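Local atomic coordinates of catalase (Bacillus pumilus, PDB entry 4QOO), a protein that breaks down hydrogen peroxide into water and dioxygen at a heme, and in this crystal also holds a resorcinol molecule. Residues 107-112 with 185-190; 132-137 with 178-183. One frame throughout, in Å; residues are numbered along the deposited sequence.

Contact 1. Residues 107-112 with 185-190. With RCO (resorcinol), chain G.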
# COMPACT_ATOMS: atom_id res chain seq x y z
N THR A 107 -28.26 10.14 12.03
CA THR A 107 -29.54 9.94 12.78
C THR A 107 -29.69 8.49 13.27
O THR A 107 -30.73 8.12 13.84
CB THR A 107 -30.72 10.20 11.81
OG1 THR A 107 -30.44 9.57 10.59
CG2 THR A 107 -30.95 11.68 11.56
N LEU A 108 -28.66 7.65 13.08
CA LEU A 108 -28.71 6.27 13.59
C LEU A 108 -28.36 6.19 15.09
O LEU A 108 -27.55 7.00 15.58
CB LEU A 108 -27.74 5.39 12.82
CG LEU A 108 -27.85 5.46 11.26
CD1 LEU A 108 -26.89 4.43 10.70
CD2 LEU A 108 -29.27 5.19 10.80
N ARG A 109 -28.89 5.19 15.81
CA ARG A 109 -28.45 4.87 17.17
C ARG A 109 -27.01 4.36 17.20
O ARG A 109 -26.56 3.62 16.32
CB ARG A 109 -29.41 3.82 17.80
CG ARG A 109 -29.07 3.38 19.22
CD ARG A 109 -30.17 2.56 19.92
NE ARG A 109 -31.53 3.05 19.69
CZ ARG A 109 -32.10 4.10 20.29
NH1 ARG A 109 -31.51 4.78 21.27
NH2 ARG A 109 -33.30 4.45 19.93
N ASP A 110 -26.25 4.85 18.15
CA ASP A 110 -24.80 4.53 18.26
C ASP A 110 -24.25 5.40 19.38
O ASP A 110 -24.68 6.56 19.53
CB ASP A 110 -24.02 4.91 16.96
CG ASP A 110 -23.47 3.71 16.13
OD1 ASP A 110 -23.59 2.49 16.53
OD2 ASP A 110 -22.91 4.00 14.97
N PRO A 111 -23.19 4.94 20.03
CA PRO A 111 -22.36 5.93 20.71
C PRO A 111 -21.81 6.96 19.75
O PRO A 111 -21.74 6.68 18.55
CB PRO A 111 -21.20 5.10 21.26
CG PRO A 111 -21.67 3.70 21.18
CD PRO A 111 -22.55 3.61 20.02
N ARG A 112 -21.46 8.13 20.25
CA ARG A 112 -20.79 9.11 19.43
C ARG A 112 -19.34 9.29 19.94
O ARG A 112 -19.10 9.41 21.13
CB ARG A 112 -21.54 10.45 19.54
CG ARG A 112 -22.45 10.75 18.37
CD ARG A 112 -23.47 9.65 18.14
NE ARG A 112 -24.43 9.99 17.08
CZ ARG A 112 -25.46 9.21 16.75
NH1 ARG A 112 -25.63 8.02 17.34
NH2 ARG A 112 -26.29 9.57 15.79
N GLU A 185 -30.59 8.88 24.53
CA GLU A 185 -29.24 9.42 24.39
C GLU A 185 -28.46 8.54 23.39
O GLU A 185 -27.36 8.95 22.94
CB GLU A 185 -28.48 9.53 25.72
CG GLU A 185 -27.27 10.53 25.64
CD GLU A 185 -26.58 10.78 26.96
OE1 GLU A 185 -27.17 10.40 28.03
OE2 GLU A 185 -25.46 11.41 26.94
N GLY A 186 -29.00 7.38 23.02
CA GLY A 186 -28.49 6.62 21.89
C GLY A 186 -28.52 7.36 20.55
O GLY A 186 -27.74 7.00 19.63
N ILE A 187 -29.29 8.44 20.47
CA ILE A 187 -29.30 9.33 19.27
C ILE A 187 -29.23 10.79 19.74
O ILE A 187 -30.26 11.50 19.82
CB ILE A 187 -30.54 9.15 18.37
CG1 ILE A 187 -30.89 7.65 18.15
CG2 ILE A 187 -30.34 9.89 17.05
CD1 ILE A 187 -32.22 7.42 17.47
N PRO A 188 -28.01 11.29 19.97
CA PRO A 188 -27.85 12.74 20.17
C PRO A 188 -28.40 13.60 19.06
O PRO A 188 -28.33 13.22 17.87
CB PRO A 188 -26.34 12.91 20.29
CG PRO A 188 -25.84 11.55 20.68
CD PRO A 188 -26.72 10.59 19.94
N ALA A 189 -28.93 14.78 19.42
CA ALA A 189 -29.57 15.64 18.44
C ALA A 189 -28.55 16.12 17.40
O ALA A 189 -28.91 16.36 16.25
CB ALA A 189 -30.22 16.83 19.13
N ASN A 190 -27.32 16.34 17.88
CA ASN A 190 -26.24 16.77 17.05
C ASN A 190 -24.96 16.63 17.89
O ASN A 190 -25.01 16.12 19.02
CB ASN A 190 -26.50 18.20 16.52
CG ASN A 190 -26.72 19.17 17.63
OD1 ASN A 190 -25.83 19.35 18.48
ND2 ASN A 190 -27.92 19.78 17.69
C1 RCO G . -25.04 0.30 18.43
C2 RCO G . -25.98 0.59 17.47
C3 RCO G . -27.26 -0.05 17.52
C4 RCO G . -27.55 -0.99 18.50
C5 RCO G . -26.60 -1.27 19.41
C6 RCO G . -25.37 -0.63 19.39
O1 RCO G . -23.81 0.90 18.55
O3 RCO G . -28.21 0.20 16.59
O HOH W 1 -25.18 7.91 21.91

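Contact 2. Residues 132-137 with 178-183. With RCO (resorcinol), chain G; HEM (protoporphyrin IX containing Fe), chain E.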
# COMPACT_ATOMS: atom_id res chain seq x y z
N LEU A 132 -21.08 8.61 25.68
CA LEU A 132 -21.52 7.74 26.80
C LEU A 132 -20.29 7.36 27.66
O LEU A 132 -19.17 7.21 27.15
CB LEU A 132 -22.22 6.47 26.30
CG LEU A 132 -23.41 6.74 25.36
CD1 LEU A 132 -23.99 5.42 24.89
CD2 LEU A 132 -24.49 7.55 26.08
N PRO A 133 -20.47 7.24 28.98
CA PRO A 133 -19.30 7.15 29.89
C PRO A 133 -18.78 5.74 30.20
O PRO A 133 -17.81 5.59 30.94
CB PRO A 133 -19.83 7.83 31.19
CG PRO A 133 -21.26 7.50 31.17
CD PRO A 133 -21.71 7.49 29.73
N ILE A 134 -19.42 4.72 29.62
CA ILE A 134 -19.05 3.31 29.84
C ILE A 134 -18.98 2.56 28.51
O ILE A 134 -19.20 3.16 27.47
CB ILE A 134 -20.03 2.61 30.73
CG1 ILE A 134 -21.46 2.85 30.22
CG2 ILE A 134 -19.95 3.12 32.16
CD1 ILE A 134 -22.44 1.86 30.76
N PHE A 135 -18.65 1.30 28.55
CA PHE A 135 -18.53 0.53 27.32
C PHE A 135 -19.22 -0.83 27.45
O PHE A 135 -19.60 -1.23 28.52
CB PHE A 135 -17.06 0.41 26.88
CG PHE A 135 -16.87 0.36 25.37
CD1 PHE A 135 -17.25 1.42 24.59
CD2 PHE A 135 -16.36 -0.76 24.75
CE1 PHE A 135 -17.07 1.41 23.20
CE2 PHE A 135 -16.17 -0.79 23.38
CZ PHE A 135 -16.54 0.29 22.61
N PHE A 136 -19.42 -1.49 26.31
CA PHE A 136 -20.12 -2.75 26.23
C PHE A 136 -19.29 -3.90 26.81
O PHE A 136 -19.84 -4.90 27.19
CB PHE A 136 -20.35 -3.16 24.76
CG PHE A 136 -21.06 -2.14 23.91
CD1 PHE A 136 -20.34 -1.21 23.15
CD2 PHE A 136 -22.43 -2.17 23.78
CE1 PHE A 136 -20.95 -0.28 22.34
CE2 PHE A 136 -23.07 -1.25 22.96
CZ PHE A 136 -22.34 -0.30 22.23
N ILE A 137 -17.97 -3.78 26.76
CA ILE A 137 -17.05 -4.87 27.03
C ILE A 137 -15.88 -4.30 27.84
O ILE A 137 -15.77 -3.08 27.96
CB ILE A 137 -16.50 -5.57 25.76
CG1 ILE A 137 -15.89 -4.54 24.77
CG2 ILE A 137 -17.59 -6.38 25.07
CD1 ILE A 137 -15.03 -5.20 23.73
N LEU A 178 -25.97 -0.97 27.44
CA LEU A 178 -27.19 -1.04 26.65
C LEU A 178 -28.29 -0.23 27.34
O LEU A 178 -29.14 0.34 26.70
CB LEU A 178 -27.59 -2.49 26.43
CG LEU A 178 -26.56 -3.32 25.67
CD1 LEU A 178 -26.91 -4.77 25.74
CD2 LEU A 178 -26.56 -2.86 24.20
N THR A 179 -28.26 -0.16 28.68
CA THR A 179 -29.24 0.61 29.45
C THR A 179 -29.12 2.13 29.18
O THR A 179 -30.12 2.86 29.21
CB THR A 179 -29.16 0.20 30.95
OG1 THR A 179 -29.32 -1.22 31.01
CG2 THR A 179 -30.19 0.85 31.79
N TRP A 180 -27.91 2.61 28.86
CA TRP A 180 -27.72 3.98 28.41
C TRP A 180 -28.01 4.15 26.92
O TRP A 180 -28.68 5.10 26.50
CB TRP A 180 -26.26 4.45 28.65
CG TRP A 180 -25.80 4.69 29.97
CD1 TRP A 180 -25.54 3.78 30.93
CD2 TRP A 180 -25.44 5.99 30.53
NE1 TRP A 180 -25.03 4.40 32.04
CE2 TRP A 180 -25.02 5.76 31.85
CE3 TRP A 180 -25.49 7.32 30.04
CZ2 TRP A 180 -24.62 6.80 32.70
CZ3 TRP A 180 -25.04 8.33 30.86
CH2 TRP A 180 -24.64 8.08 32.18
N LEU A 181 -27.49 3.23 26.11
CA LEU A 181 -27.59 3.37 24.65
C LEU A 181 -29.02 3.26 24.13
O LEU A 181 -29.35 3.91 23.13
CB LEU A 181 -26.73 2.29 23.98
CG LEU A 181 -26.67 2.33 22.46
CD1 LEU A 181 -25.95 3.58 22.02
CD2 LEU A 181 -25.95 1.08 22.00
N PHE A 182 -29.89 2.53 24.84
CA PHE A 182 -31.27 2.43 24.41
C PHE A 182 -32.21 3.41 25.08
O PHE A 182 -33.42 3.40 24.78
CB PHE A 182 -31.76 0.99 24.48
CG PHE A 182 -31.30 0.17 23.30
CD1 PHE A 182 -32.04 0.13 22.15
CD2 PHE A 182 -30.12 -0.54 23.37
CE1 PHE A 182 -31.61 -0.59 21.06
CE2 PHE A 182 -29.68 -1.28 22.29
CZ PHE A 182 -30.45 -1.33 21.14
N SER A 183 -31.67 4.30 25.91
CA SER A 183 -32.33 5.59 26.22
C SER A 183 -32.30 6.44 24.97
O SER A 183 -31.67 6.06 23.98
CB SER A 183 -31.67 6.31 27.38
OG SER A 183 -30.51 7.02 26.99
C1 RCO G . -25.04 0.30 18.43
C2 RCO G . -25.98 0.59 17.47
C3 RCO G . -27.26 -0.05 17.52
C4 RCO G . -27.55 -0.99 18.50
C5 RCO G . -26.60 -1.27 19.41
C6 RCO G . -25.37 -0.63 19.39
O1 RCO G . -23.81 0.90 18.55
O3 RCO G . -28.21 0.20 16.59
CHA HEM E . -11.65 4.87 16.50
CHB HEM E . -10.15 0.60 18.14
CHC HEM E . -12.75 1.40 22.21
CHD HEM E . -13.54 5.95 20.83
C1A HEM E . -11.05 3.64 16.59
C2A HEM E . -10.28 3.06 15.54
C3A HEM E . -9.86 1.85 16.00
C4A HEM E . -10.36 1.70 17.33
CMA HEM E . -8.96 0.86 15.27
CAA HEM E . -9.97 3.71 14.19
CBA HEM E . -9.03 4.91 14.48
CGA HEM E . -8.33 5.58 13.28
O1A HEM E . -7.72 6.67 13.41
O2A HEM E . -8.32 4.99 12.18
C1B HEM E . -10.78 0.45 19.41
C2B HEM E . -10.63 -0.72 20.22
C3B HEM E . -11.37 -0.52 21.32
C4B HEM E . -11.94 0.84 21.22
CMB HEM E . -9.85 -1.97 19.94
CAB HEM E . -11.51 -1.41 22.49
CBB HEM E . -10.60 -2.37 22.67
C1C HEM E . -13.16 2.73 22.21
C2C HEM E . -13.53 3.46 23.33
C3C HEM E . -13.78 4.74 22.92
C4C HEM E . -13.50 4.82 21.56
CMC HEM E . -13.71 2.93 24.71
CAC HEM E . -14.11 5.87 23.73
CBC HEM E . -13.76 5.81 24.98
C1D HEM E . -13.08 5.97 19.51
C2D HEM E . -13.23 7.18 18.71
C3D HEM E . -12.71 6.90 17.50
C4D HEM E . -12.26 5.49 17.57
CMD HEM E . -13.85 8.44 19.29
CAD HEM E . -12.65 7.84 16.32
CBD HEM E . -11.41 8.77 16.44
CGD HEM E . -11.39 9.66 15.22
O1D HEM E . -12.08 10.71 15.25
O2D HEM E . -10.69 9.28 14.22
NA HEM E . -11.06 2.83 17.69
NB HEM E . -11.53 1.33 20.08
NC HEM E . -13.05 3.61 21.18
ND HEM E . -12.49 4.98 18.81
FE HEM E . -12.02 3.24 19.43

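Contact 1. Residues 107-112 with 185-190
A buried contact between a loop and the 3-10 turn and loop after helix 175-181, beside a pocket that holds resorcinol, brings Asp110 and its neighbours against Gly186, Ile187 and Pro188. At its centre the Gly186 carbonyl accepts the backbone N-H of Asp110, N to O 3.0 Å with a nearly straight angle of 160° at the hydrogen. The CA of Arg109 adds a CH...O contact to this oxygen at 3.3 Å.

Arg112 braces its own segment and offers a face to Pro188. Its guanidinium turns back and grips Leu108 O end-on with two nitrogens, NH1 at 2.8 Å and NH2 at 2.9 Å, the oxygen lying in the plane of the group. NH1 also donates to Asp110 O at 2.8 Å, so one cation ties together two carbonyls of its own segment, and NH2 donates to Glu106 O as well. A bend at chi2 (56°) swings the chain round to do this. With the guanidinium edge used for these bonds, one face takes Pro188, whose CD sits 3.7 Å from Arg112 CZ.

Segment 107-112 leads into strand 113-120 of the antiparallel beta-barrel at the heart of the catalase fold, so the contact ties the approach to a barrel strand to the chain leaving helix 175-181. A water donates to Asp110 O and Glu185 O, bridging the two segments a second time.

Ile187 fills the apolar part, CG1 lying over the CA of Arg109 and CG2 reaching Thr107 O. Its CD1 lies over one face of the Arg109 guanidinium, toward the rim and nearest NH2; NH1 of that group donates to Leu181 O. Asp110 CB points away from segment 185-190, and its carboxylate is engaged on the resorcinol side: OD1 accepts the hydroxyl O1 at 2.6 Å, while OD2 is held by the backbone N-H groups of Val98 and Ile99.

Contact 2. Residues 132-137 with 178-183
Trp180, on the last turns of helix 175-181, presses its indole against Leu132, Pro133 and Ile134 of the loop that follows strand 123-130, and can be followed atom by atom. CB leaves the helix toward that loop; chi1 (-71°) then carries the indole out to it and chi2 (72°) turns the ring face to the proline. On the pyrrole side CD1 meets the CD1 methyl of Ile134 at 3.7 Å, and this methyl also lies beside NE1. At the root of the benzene ring CE3 is brushed by Leu132 CD2. Farther out, CZ3 and CH2 lie under the proline: Pro133 CD stands 3.7 Å from the centroid of the six-membered ring, only 15° off the normal, a CH-pi contact over the face, and Pro133 CG comes within 3.6 Å of CH2. Lys428 makes a cation-pi contact with the same indole.

One residue on, Leu181 faces the loop as well. It crosses Leu132 at about a right angle, Leu181 CD1 lying 3.9 Å from Leu132 CD1, while its CD2 lies at the edge of the Phe136 ring, 3.8 Å from CE2. Leu178 CD2 joins it at that edge, so two leucines of the helix bracket one rim of the phenyl. The neighbouring Phe135 carries the loop on to the heme: the CMC methyl of the porphyrin lies over one face of its ring and Phe136 CD1 over the opposite one.

Leu181 CD2 is also modelled unusually close to resorcinol C6 (3.2 Å), a tight spot to be read with caution. The loop and helix pair no polar groups, meeting through methyls, a proline ring and aromatic rings, which suggests that this side of the resorcinol pocket offers mainly apolar packing.

In the fold
Both contacts are buried, and both press a loop next to the barrel strands against the same continuous stretch of chain, helix 175-181 and the segment beyond it. Their chemistry differs. Contact 1, where both partners are largely irregular chain, is joined by a backbone hydrogen bond and a water, with an arginine stiffening one of its segments from within; contact 2, where one partner is helical and its own carbonyls are partly occupied, relies on aromatic and aliphatic packing. The two also touch each other, Asp110 C lying 3.6 Å from Leu181 CD1 and Arg109 CD 3.6 Å from Phe182 CE1. Resorcinol touches both, meeting polar groups in contact 1 and hydrocarbon in contact 2.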